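Local coordinates for sensor protein (Shewanella sp. W3-18-1, PDB 3MYF) that probably acts in a phosphorelay as the histidine-containing phosphotransfer (Hpt) domain of a hybrid sensor histidine kinase, passing phosphoryl groups between signalling partners, at residues Leu6-Cys11 against Lys110-Gln115; Lys27-Ser32 against His57-Ala62; Cys66-Thr71 against Thr103-Ala108. All coordinates share one frame; numbering follows the deposited sequence. Where two conformers were deposited one is given.

Contact 1 of 3, residues Leu6-Cys11 against Lys110-Gln115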
ATOM      1  N   LEU A   6      11.272   1.913  13.709  1.00 34.30           N
ATOM      2  CA  LEU A   6      11.589   1.480  12.355  1.00 34.68           C
ATOM      3  C   LEU A   6      13.038   1.011  12.298  1.00 35.32           C
ATOM      4  O   LEU A   6      13.936   1.722  12.731  1.00 37.69           O
ATOM      5  CB  LEU A   6      11.352   2.613  11.336  1.00 36.98           C
ATOM      6  CG  LEU A   6      11.804   2.419   9.884  1.00 39.98           C
ATOM      7  CD1 LEU A   6      11.130   1.241   9.210  1.00 40.91           C
ATOM      8  CD2 LEU A   6      11.574   3.695   9.075  1.00 43.74           C
ATOM      9  N   ASN A   7      13.226  -0.196  11.774  1.00 51.63           N
ATOM     10  CA  ASN A   7      14.526  -0.838  11.677  1.00 51.13           C
ATOM     11  C   ASN A   7      14.802  -1.211  10.227  1.00 50.33           C
ATOM     12  O   ASN A   7      14.372  -2.268   9.750  1.00 48.37           O
ATOM     13  CB  ASN A   7      14.573  -2.065  12.605  1.00 50.40           C
ATOM     14  CG  ASN A   7      15.928  -2.769  12.597  1.00 51.71           C
ATOM     15  OD1 ASN A   7      16.701  -2.657  11.645  1.00 53.47           O
ATOM     16  ND2 ASN A   7      16.205  -3.517  13.661  1.00 51.84           N
ATOM     17  N   TRP A   8      15.520  -0.327   9.532  1.00 51.54           N
ATOM     18  CA  TRP A   8      15.839  -0.493   8.108  1.00 51.80           C
ATOM     19  C   TRP A   8      16.461  -1.855   7.789  1.00 50.53           C
ATOM     20  O   TRP A   8      16.100  -2.497   6.801  1.00 49.86           O
ATOM     21  CB  TRP A   8      16.743   0.659   7.635  1.00 54.34           C
ATOM     22  CG  TRP A   8      17.402   0.461   6.297  1.00 55.37           C
ATOM     23  CD1 TRP A   8      18.750   0.337   6.056  1.00 57.02           C
ATOM     24  CD2 TRP A   8      16.760   0.372   5.016  1.00 55.10           C
ATOM     25  NE1 TRP A   8      18.977   0.175   4.715  1.00 56.66           N
ATOM     26  CE2 TRP A   8      17.778   0.192   4.052  1.00 56.02           C
ATOM     27  CE3 TRP A   8      15.427   0.426   4.590  1.00 55.18           C
ATOM     28  CZ2 TRP A   8      17.503   0.063   2.683  1.00 55.68           C
ATOM     29  CZ3 TRP A   8      15.153   0.299   3.231  1.00 55.14           C
ATOM     30  CH2 TRP A   8      16.190   0.122   2.293  1.00 55.09           C
ATOM     31  N   ASP A   9      17.380  -2.297   8.644  1.00 51.60           N
ATOM     32  CA  ASP A   9      18.073  -3.569   8.455  1.00 52.00           C
ATOM     33  C   ASP A   9      17.134  -4.765   8.563  1.00 50.45           C
ATOM     34  O   ASP A   9      17.271  -5.740   7.815  1.00 50.27           O
ATOM     35  CB  ASP A   9      19.256  -3.690   9.424  1.00 55.11           C
ATOM     36  CG  ASP A   9      20.487  -2.952   8.921  1.00 58.46           C
ATOM     37  OD1 ASP A   9      20.737  -2.973   7.698  1.00 59.84           O
ATOM     38  OD2 ASP A   9      21.205  -2.352   9.748  1.00 63.70           O
ATOM     39  N   LEU A  10      16.182  -4.678   9.489  1.00 49.21           N
ATOM     40  CA  LEU A  10      15.106  -5.659   9.579  1.00 48.91           C
ATOM     41  C   LEU A  10      14.213  -5.609   8.343  1.00 49.08           C
ATOM     42  O   LEU A  10      13.798  -6.646   7.836  1.00 50.44           O
ATOM     43  CB  LEU A  10      14.264  -5.436  10.833  1.00 47.29           C
ATOM     44  CG  LEU A  10      13.045  -6.336  11.065  1.00 46.74           C
ATOM     45  CD1 LEU A  10      13.439  -7.804  11.241  1.00 48.82           C
ATOM     46  CD2 LEU A  10      12.264  -5.849  12.277  1.00 43.14           C
ATOM     47  N   CYS A  11      13.904  -4.403   7.879  1.00 49.53           N
ATOM     48  CA  CYS A  11      13.101  -4.233   6.663  1.00 51.14           C
ATOM     49  C   CYS A  11      13.839  -4.864   5.486  1.00 52.32           C
ATOM     50  O   CYS A  11      13.230  -5.574   4.684  1.00 53.73           O
ATOM     51  CB  CYS A  11      12.770  -2.758   6.415  1.00 51.42           C
ATOM     52  SG  CYS A  11      11.779  -2.431   4.926  1.00 55.42           S
ATOM     53  N   LYS A 110       9.345   8.634   6.403  1.00 36.28           N
ATOM     54  CA  LYS A 110       9.605   9.864   5.630  1.00 39.48           C
ATOM     55  C   LYS A 110      11.070  10.299   5.723  1.00 41.01           C
ATOM     56  O   LYS A 110      11.619  10.933   4.805  1.00 43.60           O
ATOM     57  CB  LYS A 110       8.697  11.001   6.096  1.00 42.42           C
ATOM     58  CG  LYS A 110       7.258  10.874   5.639  1.00 44.66           C
ATOM     59  CD  LYS A 110       6.457  12.113   6.007  1.00 51.19           C
ATOM     60  CE  LYS A 110       4.973  11.789   6.136  1.00 53.85           C
ATOM     61  NZ  LYS A 110       4.129  12.926   5.645  1.00 63.30           N
ATOM     62  N   GLN A 111      11.704   9.948   6.836  1.00 40.73           N
ATOM     63  CA  GLN A 111      13.119  10.234   7.033  1.00 44.57           C
ATOM     64  C   GLN A 111      13.987   9.255   6.240  1.00 43.84           C
ATOM     65  O   GLN A 111      14.958   9.669   5.570  1.00 47.39           O
ATOM     66  CB  GLN A 111      13.459  10.194   8.531  1.00 47.58           C
ATOM     67  N   VAL A 112      13.637   7.971   6.304  1.00 72.51           N
ATOM     68  CA  VAL A 112      14.372   6.912   5.603  1.00 69.74           C
ATOM     69  C   VAL A 112      14.213   6.998   4.075  1.00 63.57           C
ATOM     70  O   VAL A 112      15.027   6.445   3.329  1.00 63.43           O
ATOM     71  CB  VAL A 112      14.001   5.499   6.147  1.00 73.09           C
ATOM     72  CG1 VAL A 112      14.482   4.388   5.218  1.00 72.59           C
ATOM     73  CG2 VAL A 112      14.586   5.302   7.535  1.00 82.93           C
ATOM     74  N   LEU A 113      13.179   7.706   3.620  1.00 61.12           N
ATOM     75  CA  LEU A 113      12.958   7.912   2.187  1.00 58.85           C
ATOM     76  C   LEU A 113      13.635   9.180   1.681  1.00 60.45           C
ATOM     77  O   LEU A 113      14.099   9.220   0.540  1.00 60.21           O
ATOM     78  CB  LEU A 113      11.465   7.914   1.841  1.00 58.42           C
ATOM     79  CG  LEU A 113      10.684   6.610   2.098  1.00 57.17           C
ATOM     80  CD1 LEU A 113       9.194   6.810   1.873  1.00 56.69           C
ATOM     81  CD2 LEU A 113      11.191   5.454   1.261  1.00 58.76           C
ATOM     82  N   SER A 114      13.684  10.210   2.526  1.00 64.65           N
ATOM     83  CA  SER A 114      14.448  11.425   2.232  1.00 69.00           C
ATOM     84  C   SER A 114      15.936  11.108   2.140  1.00 68.18           C
ATOM     85  O   SER A 114      16.685  11.780   1.430  1.00 69.07           O
ATOM     86  CB  SER A 114      14.234  12.488   3.313  1.00 76.49           C
ATOM     87  OG  SER A 114      12.905  12.967   3.319  1.00 80.63           O
ATOM     88  N   GLN A 115      16.348  10.084   2.880  1.00 68.79           N
ATOM     89  CA  GLN A 115      17.735   9.652   2.951  1.00 71.18           C
ATOM     90  C   GLN A 115      18.103   8.741   1.778  1.00 69.21           C
ATOM     91  O   GLN A 115      19.133   8.957   1.128  1.00 69.49           O
ATOM     92  CB  GLN A 115      17.986   8.960   4.303  1.00 76.65           C
ATOM     93  CG  GLN A 115      19.382   8.369   4.527  1.00 81.58           C
ATOM     94  CD  GLN A 115      19.444   7.449   5.754  1.00 90.95           C
ATOM     95  OE1 GLN A 115      18.455   7.270   6.473  1.00 92.05           O
ATOM     96  NE2 GLN A 115      20.613   6.861   5.989  1.00 98.40           N
TER

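Contact 2 of 3, residues Lys27-Ser32 against His57-Ala62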
ATOM      1  N   LYS A  27       7.358   2.701   0.877  1.00 39.29           N
ATOM      2  CA  LYS A  27       6.564   3.686   0.117  1.00 38.92           C
ATOM      3  C   LYS A  27       5.061   3.372   0.222  1.00 38.97           C
ATOM      4  O   LYS A  27       4.259   4.273   0.483  1.00 40.33           O
ATOM      5  CB  LYS A  27       6.998   3.763  -1.348  1.00 39.65           C
ATOM      6  CG  LYS A  27       8.254   4.598  -1.621  1.00 43.36           C
ATOM      7  CD  LYS A  27       8.717   4.472  -3.059  1.00 46.93           C
ATOM      8  CE  LYS A  27       9.963   5.339  -3.328  1.00 53.78           C
ATOM      9  NZ  LYS A  27      10.528   5.145  -4.692  1.00 63.02           N
HETATM   10  N   MSE A  28       4.709   2.096   0.040  1.00 40.37           N
HETATM   11  CA  MSE A  28       3.311   1.666   0.043  0.50 44.56           C
HETATM   12  C   MSE A  28       2.700   1.831   1.427  1.00 47.84           C
HETATM   13  O   MSE A  28       1.549   2.236   1.554  1.00 51.05           O
HETATM   14  CB  MSE A  28       3.171   0.216  -0.436  0.50 48.60           C
HETATM   15  CG  MSE A  28       3.653  -0.042  -1.871  0.50 48.16           C
HETATM   16 SE   MSE A  28       3.104  -1.790  -2.537  0.50 59.23          SE
HETATM   17  CE  MSE A  28       4.471  -2.137  -3.853  0.50 58.06           C
ATOM     18  N   LEU A  29       3.477   1.513   2.462  1.00 26.14           N
ATOM     19  CA  LEU A  29       3.007   1.699   3.833  1.00 26.92           C
ATOM     20  C   LEU A  29       2.727   3.179   4.112  1.00 27.18           C
ATOM     21  O   LEU A  29       1.641   3.519   4.576  1.00 27.57           O
ATOM     22  CB  LEU A  29       4.024   1.138   4.833  1.00 26.58           C
ATOM     23  CG  LEU A  29       3.727   1.297   6.324  1.00 28.50           C
ATOM     24  CD1 LEU A  29       2.492   0.451   6.646  1.00 28.97           C
ATOM     25  CD2 LEU A  29       4.885   0.849   7.158  1.00 27.54           C
ATOM     26  N   LEU A  30       3.686   4.045   3.797  1.00 29.21           N
ATOM     27  CA  LEU A  30       3.566   5.478   4.032  1.00 29.95           C
ATOM     28  C   LEU A  30       2.356   6.091   3.317  1.00 31.15           C
ATOM     29  O   LEU A  30       1.625   6.885   3.907  1.00 31.53           O
ATOM     30  CB  LEU A  30       4.862   6.219   3.656  1.00 32.36           C
ATOM     31  CG  LEU A  30       4.853   7.752   3.790  1.00 33.41           C
ATOM     32  CD1 LEU A  30       4.697   8.165   5.238  1.00 32.78           C
ATOM     33  CD2 LEU A  30       6.125   8.415   3.159  1.00 35.06           C
ATOM     34  N   ASP A  31       2.145   5.736   2.048  1.00 32.43           N
ATOM     35  CA  ASP A  31       1.000   6.252   1.313  1.00 34.18           C
ATOM     36  C   ASP A  31      -0.310   5.888   2.028  1.00 33.06           C
ATOM     37  O   ASP A  31      -1.238   6.692   2.065  1.00 33.22           O
ATOM     38  CB  ASP A  31       0.976   5.724  -0.130  1.00 35.97           C
ATOM     39  CG  ASP A  31      -0.072   6.426  -0.999  1.00 40.84           C
ATOM     40  OD1 ASP A  31      -0.120   7.679  -0.998  1.00 43.09           O
ATOM     41  OD2 ASP A  31      -0.834   5.730  -1.718  1.00 43.64           O
ATOM     42  N   SER A  32      -0.355   4.693   2.605  1.00 31.91           N
ATOM     43  CA  SER A  32      -1.581   4.147   3.210  1.00 32.03           C
ATOM     44  C   SER A  32      -1.807   4.607   4.659  1.00 30.54           C
ATOM     45  O   SER A  32      -2.910   4.508   5.172  1.00 30.71           O
ATOM     46  CB  SER A  32      -1.536   2.620   3.177  1.00 32.43           C
ATOM     47  OG  SER A  32      -0.641   2.133   4.173  1.00 33.72           O
ATOM     48  N   HIS A  57      -6.207  -5.452  10.795  1.00 40.22           N
ATOM     49  CA  HIS A  57      -5.764  -6.633  10.070  1.00 41.51           C
ATOM     50  C   HIS A  57      -4.852  -6.304   8.880  1.00 40.86           C
ATOM     51  O   HIS A  57      -3.827  -6.949   8.695  1.00 41.39           O
ATOM     52  CB  HIS A  57      -6.960  -7.460   9.607  1.00 44.25           C
ATOM     53  CG  HIS A  57      -6.583  -8.638   8.763  1.00 47.71           C
ATOM     54  ND1 HIS A  57      -6.821  -8.688   7.406  1.00 50.31           N
ATOM     55  CD2 HIS A  57      -5.953  -9.796   9.077  1.00 49.69           C
ATOM     56  CE1 HIS A  57      -6.373  -9.834   6.924  1.00 53.35           C
ATOM     57  NE2 HIS A  57      -5.853 -10.530   7.919  1.00 52.82           N
ATOM     58  N   LYS A  58      -5.223  -5.298   8.093  1.00 40.17           N
ATOM     59  CA  LYS A  58      -4.448  -4.944   6.905  1.00 41.24           C
ATOM     60  C   LYS A  58      -3.133  -4.311   7.316  1.00 39.34           C
ATOM     61  O   LYS A  58      -2.107  -4.585   6.709  1.00 40.34           O
ATOM     62  CB  LYS A  58      -5.224  -3.990   5.994  1.00 42.79           C
ATOM     63  CG  LYS A  58      -6.434  -4.623   5.349  1.00 46.57           C
ATOM     64  CD  LYS A  58      -7.363  -3.579   4.781  1.00 50.67           C
ATOM     65  CE  LYS A  58      -8.535  -4.264   4.140  1.00 54.83           C
ATOM     66  NZ  LYS A  58      -9.348  -3.347   3.323  1.00 62.60           N
ATOM     67  N   LEU A  59      -3.175  -3.480   8.356  1.00 38.31           N
ATOM     68  CA  LEU A  59      -1.964  -2.878   8.921  1.00 37.70           C
ATOM     69  C   LEU A  59      -1.022  -3.936   9.471  1.00 38.12           C
ATOM     70  O   LEU A  59       0.207  -3.843   9.293  1.00 37.82           O
ATOM     71  CB  LEU A  59      -2.307  -1.871  10.016  1.00 38.20           C
ATOM     72  CG  LEU A  59      -1.160  -1.075  10.631  1.00 39.23           C
ATOM     73  CD1 LEU A  59      -0.294  -0.404   9.553  1.00 41.23           C
ATOM     74  CD2 LEU A  59      -1.683  -0.057  11.625  1.00 41.06           C
ATOM     75  N   HIS A  60      -1.599  -4.928  10.150  1.00 38.67           N
ATOM     76  CA  HIS A  60      -0.822  -6.053  10.701  1.00 40.21           C
ATOM     77  C   HIS A  60      -0.040  -6.741   9.579  1.00 40.79           C
ATOM     78  O   HIS A  60       1.165  -7.007   9.725  1.00 41.62           O
ATOM     79  CB  HIS A  60      -1.754  -7.062  11.397  1.00 41.50           C
ATOM     80  CG  HIS A  60      -1.041  -8.087  12.235  1.00 44.49           C
ATOM     81  ND1 HIS A  60      -1.689  -9.165  12.803  1.00 47.31           N
ATOM     82  CD2 HIS A  60       0.260  -8.203  12.594  1.00 44.32           C
ATOM     83  CE1 HIS A  60      -0.819  -9.895  13.483  1.00 49.56           C
ATOM     84  NE2 HIS A  60       0.370  -9.330  13.375  1.00 48.12           N
ATOM     85  N   GLY A  61      -0.725  -7.010   8.471  1.00 42.97           N
ATOM     86  CA  GLY A  61      -0.124  -7.659   7.307  1.00 45.17           C
ATOM     87  C   GLY A  61       1.088  -6.877   6.841  1.00 45.15           C
ATOM     88  O   GLY A  61       2.187  -7.431   6.740  1.00 45.91           O
ATOM     89  N   ALA A  62       0.888  -5.580   6.600  1.00 44.86           N
ATOM     90  CA  ALA A  62       1.983  -4.673   6.225  1.00 45.44           C
ATOM     91  C   ALA A  62       3.147  -4.656   7.201  1.00 44.33           C
ATOM     92  O   ALA A  62       4.307  -4.727   6.781  1.00 44.90           O
ATOM     93  CB  ALA A  62       1.469  -3.266   6.009  1.00 46.45           C
TER

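Contact 3 of 3, residues Cys66-Thr71 against Thr103-Ala108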
ATOM      1  N   CYS A  66       7.657  -4.352   6.946  1.00 34.31           N
ATOM      2  CA  CYS A  66       8.222  -2.995   6.926  1.00 33.67           C
ATOM      3  C   CYS A  66       9.152  -2.649   8.079  1.00 33.12           C
ATOM      4  O   CYS A  66       9.448  -1.479   8.289  1.00 33.33           O
ATOM      5  CB  CYS A  66       7.105  -1.958   6.846  1.00 32.89           C
ATOM      6  SG  CYS A  66       6.150  -2.145   5.366  1.00 36.08           S
ATOM      7  N   GLY A  67       9.597  -3.665   8.820  1.00 32.84           N
ATOM      8  CA  GLY A  67      10.556  -3.499   9.917  1.00 33.18           C
ATOM      9  C   GLY A  67      10.092  -2.514  10.973  1.00 31.75           C
ATOM     10  O   GLY A  67      10.816  -1.579  11.334  1.00 31.85           O
ATOM     11  N   VAL A  68       8.867  -2.725  11.447  1.00 29.95           N
ATOM     12  CA  VAL A  68       8.240  -1.851  12.424  1.00 29.65           C
ATOM     13  C   VAL A  68       7.815  -2.669  13.651  1.00 29.49           C
ATOM     14  O   VAL A  68       6.626  -3.021  13.812  1.00 28.92           O
ATOM     15  CB  VAL A  68       7.055  -1.029  11.808  1.00 28.70           C
ATOM     16  CG1 VAL A  68       7.585   0.136  10.962  1.00 29.10           C
ATOM     17  CG2 VAL A  68       6.153  -1.921  10.968  1.00 28.65           C
ATOM     18  N   PRO A  69       8.788  -2.983  14.529  1.00 31.09           N
ATOM     19  CA  PRO A  69       8.512  -3.977  15.569  1.00 31.86           C
ATOM     20  C   PRO A  69       7.368  -3.620  16.528  1.00 31.11           C
ATOM     21  O   PRO A  69       6.575  -4.491  16.862  1.00 31.72           O
ATOM     22  CB  PRO A  69       9.848  -4.089  16.328  1.00 34.41           C
ATOM     23  CG  PRO A  69      10.879  -3.663  15.300  1.00 35.14           C
ATOM     24  CD  PRO A  69      10.201  -2.552  14.546  1.00 31.89           C
ATOM     25  N   THR A  70       7.299  -2.363  16.966  1.00 30.52           N
ATOM     26  CA  THR A  70       6.274  -1.945  17.932  1.00 29.62           C
ATOM     27  C   THR A  70       4.892  -1.975  17.295  1.00 28.46           C
ATOM     28  O   THR A  70       3.940  -2.497  17.906  1.00 28.86           O
ATOM     29  CB  THR A  70       6.604  -0.574  18.578  1.00 29.93           C
ATOM     30  OG1 THR A  70       7.827  -0.691  19.312  1.00 30.86           O
ATOM     31  CG2 THR A  70       5.497  -0.118  19.542  1.00 30.91           C
ATOM     32  N   THR A  71       4.802  -1.469  16.062  1.00 27.38           N
ATOM     33  CA  THR A  71       3.574  -1.550  15.269  1.00 26.34           C
ATOM     34  C   THR A  71       3.111  -2.993  15.144  1.00 27.64           C
ATOM     35  O   THR A  71       1.923  -3.290  15.356  1.00 27.38           O
ATOM     36  CB  THR A  71       3.772  -0.935  13.870  1.00 26.02           C
ATOM     37  OG1 THR A  71       4.111   0.458  13.987  1.00 26.27           O
ATOM     38  CG2 THR A  71       2.533  -1.054  13.031  1.00 25.90           C
ATOM     39  N   THR A 103       2.260   7.797  14.285  1.00 31.64           N
ATOM     40  CA  THR A 103       2.850   9.112  14.098  1.00 33.66           C
ATOM     41  C   THR A 103       4.386   9.034  14.022  1.00 33.98           C
ATOM     42  O   THR A 103       4.995   9.656  13.149  1.00 35.72           O
ATOM     43  CB  THR A 103       2.387  10.104  15.191  1.00 35.74           C
ATOM     44  OG1 THR A 103       0.982  10.328  15.053  1.00 37.20           O
ATOM     45  CG2 THR A 103       3.101  11.451  15.042  1.00 39.31           C
ATOM     46  N   LYS A 104       5.007   8.272  14.924  1.00 33.54           N
ATOM     47  CA  LYS A 104       6.471   8.085  14.894  1.00 34.80           C
ATOM     48  C   LYS A 104       6.936   7.303  13.661  1.00 32.87           C
ATOM     49  O   LYS A 104       8.031   7.541  13.136  1.00 34.49           O
ATOM     50  CB  LYS A 104       6.963   7.368  16.155  1.00 36.01           C
ATOM     51  CG  LYS A 104       6.725   8.125  17.458  1.00 40.08           C
ATOM     52  CD  LYS A 104       6.869   7.183  18.647  1.00 42.71           C
ATOM     53  CE  LYS A 104       6.646   7.916  19.946  1.00 49.60           C
ATOM     54  NZ  LYS A 104       6.519   6.965  21.076  1.00 53.52           N
ATOM     55  N   VAL A 105       6.127   6.345  13.233  1.00 30.18           N
ATOM     56  CA  VAL A 105       6.429   5.534  12.035  1.00 29.49           C
ATOM     57  C   VAL A 105       6.373   6.394  10.770  1.00 30.28           C
ATOM     58  O   VAL A 105       7.249   6.276   9.899  1.00 30.64           O
ATOM     59  CB  VAL A 105       5.486   4.284  11.914  1.00 28.61           C
ATOM     60  CG1 VAL A 105       5.580   3.630  10.516  1.00 29.35           C
ATOM     61  CG2 VAL A 105       5.837   3.240  12.987  1.00 28.09           C
ATOM     62  N   GLU A 106       5.362   7.262  10.676  1.00 33.79           N
ATOM     63  CA  GLU A 106       5.231   8.192   9.538  1.00 35.19           C
ATOM     64  C   GLU A 106       6.474   9.068   9.430  1.00 35.83           C
ATOM     65  O   GLU A 106       7.002   9.292   8.332  1.00 36.41           O
ATOM     66  CB  GLU A 106       3.984   9.070   9.666  1.00 38.53           C
ATOM     67  CG  GLU A 106       2.668   8.349   9.364  1.00 39.20           C
ATOM     68  CD  GLU A 106       1.429   9.176   9.694  1.00 45.24           C
ATOM     69  OE1 GLU A 106       1.552  10.154  10.464  1.00 44.28           O
ATOM     70  OE2 GLU A 106       0.321   8.834   9.197  1.00 48.89           O
ATOM     71  N   SER A 107       6.931   9.579  10.569  1.00 36.41           N
ATOM     72  CA  SER A 107       8.125  10.425  10.579  1.00 39.80           C
ATOM     73  C   SER A 107       9.372   9.624  10.199  1.00 39.12           C
ATOM     74  O   SER A 107      10.209  10.089   9.411  1.00 41.09           O
ATOM     75  CB  SER A 107       8.317  11.091  11.943  1.00 43.12           C
ATOM     76  OG  SER A 107       9.660  11.566  12.054  1.00 48.05           O
ATOM     77  N   ALA A 108       9.497   8.423  10.763  1.00 38.45           N
ATOM     78  CA  ALA A 108      10.689   7.597  10.562  1.00 39.88           C
ATOM     79  C   ALA A 108      10.825   7.166   9.110  1.00 38.01           C
ATOM     80  O   ALA A 108      11.921   7.219   8.543  1.00 39.85           O
ATOM     81  CB  ALA A 108      10.658   6.392  11.466  1.00 41.50           C
TER

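Contact 1 of 3, residues Leu6-Cys11 against Lys110-Gln115
Trp8 and Val112 bring the two backbones to 8.0 Å, CA to CA, where the chain enters the short helix 8-14 and lies against the C-terminal part of helix 92-116. In this helical Hpt fold the short N-terminal helix packs on the end of the four-helix bundle, and here an extended lead-in and a first helical turn share one hydrophobic side chain. Val112 reaches across with both branches. Its CG2 meets Leu6 at CD2, 3.7 Å away, while CG1 lies against the Trp8 indole at CE3, at 4.1 Å, an oblique approach. With CG1 of Val112 opposite its own backbone N (chi1 166°) and CG2 beside that N, the fork splits its methyls between the two partners. The contact is purely apolar and close to the surface. Leu6 continues onto Ala108 and Val109, and Trp8 onto Leu116 and onto Leu23 of helix 19-46, so the Trp8 side chain touches both long helices.

Between Leu6 and Trp8, Asn7 turns away from the long helix and caps the short one. It takes the N-cap position and its OD1 accepts from Leu10 N over 3.0 Å. The N-H points almost straight at the oxygen, but the donor stands 67° out of the amide carbonyl plane. Cys11 N donates to Asn7 O, closing the first backbone turn. On the facing helix Lys110 O is gripped twice by Ser114: by its backbone N, and by its OG, which donates over 2.8 Å with a C=O...OG angle of 163°.

Contact 2 of 3, residues Lys27-Ser32 against His57-Ala62
This is a small, buried apolar contact of two leucines and an alanine between two consecutive helices of the Hpt bundle, 19-46 and 49-63, which run in broadly opposite directions. Leu29 supplies one side and Leu59 with Ala62 the other; the closest CA pair is Leu29 with Ala62, at 6.9 Å. One methyl does all the touching from the first helix: Leu29 CD1 sits 3.9 Å from Ala62 CB and 4.1 Å from Leu59 CD1. The Leu29 branch point lies opposite the backbone N (chi1 177°), which carries that methyl across although the CB itself sets off to one side. Leu59 likewise comes nearest only with the end of its chain, and its isobutyl group crosses that of Leu29 at a slant. Ala62 needs no reach, since its CB already faces the neighbour.

Polar groups stay out of this interface. Ser32 folds back on its own helix, donating from OG to Leu29 O over 2.7 Å, about 23° out of the carbonyl plane. The sequence His57-Lys58-Leu59-His60-Gly61 fits the Hpt signature His-x-Leu-Lys-Gly except that His60 takes the place of the lysine; the leading histidine carries the phosphoryl group in relatives. Leu59 and Ala62 therefore pack the segment bearing that probable site onto the bundle.

Met28 of the second subunit packs against Leu29 and Ala62, and Asp31 of that subunit pairs with Lys58. Within the chain, Leu59 also rests on Cys75 of helix 69-83 and Leu102 of helix 92-116, and His60 ND1 hydrogen-bonds Glu79, so helix 49-63 is held against both of the later helices.

Contact 3 of 3, residues Cys66-Thr71 against Thr103-Ala108
Val68 and Val105 come within 7.6 Å, CA to CA, where the turn leading into helix 69-83 runs against the middle of helix 92-116, an interior junction of the Hpt four-helix bundle. Gly67 makes the turn with a left-handed backbone conformation, Val68 occupies the N-cap position and Pro69 begins the helix. From this corner Val68 and Thr71 converge on the isopropyl group of Val105. Val68 extends one methyl: CG1 lies 4.1 Å from CG1 of Val105 and about as far from its CG2, and the two valine side chains meet at roughly a right angle. Thr71 comes from the first turn of its helix. Its OG1 touches Val105 CG2 at 3.4 Å, a van der Waals contact between a hydroxyl oxygen and a methyl. The Thr71 torsion (chi1 -61°) puts OG1 on the backbone N side, opposite the carbonyl carbon. CG2 of Val105 is thus shared by both partners, whereas its CG1 meets Val68.

Other parts of the fold close in on all three residues. Val105 also packs on Leu33 of helix 19-46 and on Thr5 in the N-terminal lead-in, and Val68 on Leu6. Ser63, in helix 49-63, lies against both Val68 and Thr71, so this one corner draws together all four long helices.

Contacts 1 and 3 share helix 92-116 and lie about 9 Å apart, centre to centre; the probable hydrogen bond from Asn7 N to Gly67 O, 2.8 Å, ties the N-terminal lead-in to the turn before helix 69-83. Contact 2 is about 11 Å from contact 3, joined through Leu29 CD2 and Cys66 CB at 3.6 Å, and about 15 Å from contact 1, where Leu30 of helix 19-46 packs on Lys110 and Leu113. Along the chain contacts 2 and 3 follow in series inside the loop that contact 1 closes. His57, the probable phosphorylation site, belongs to the 57-62 segment of contact 2.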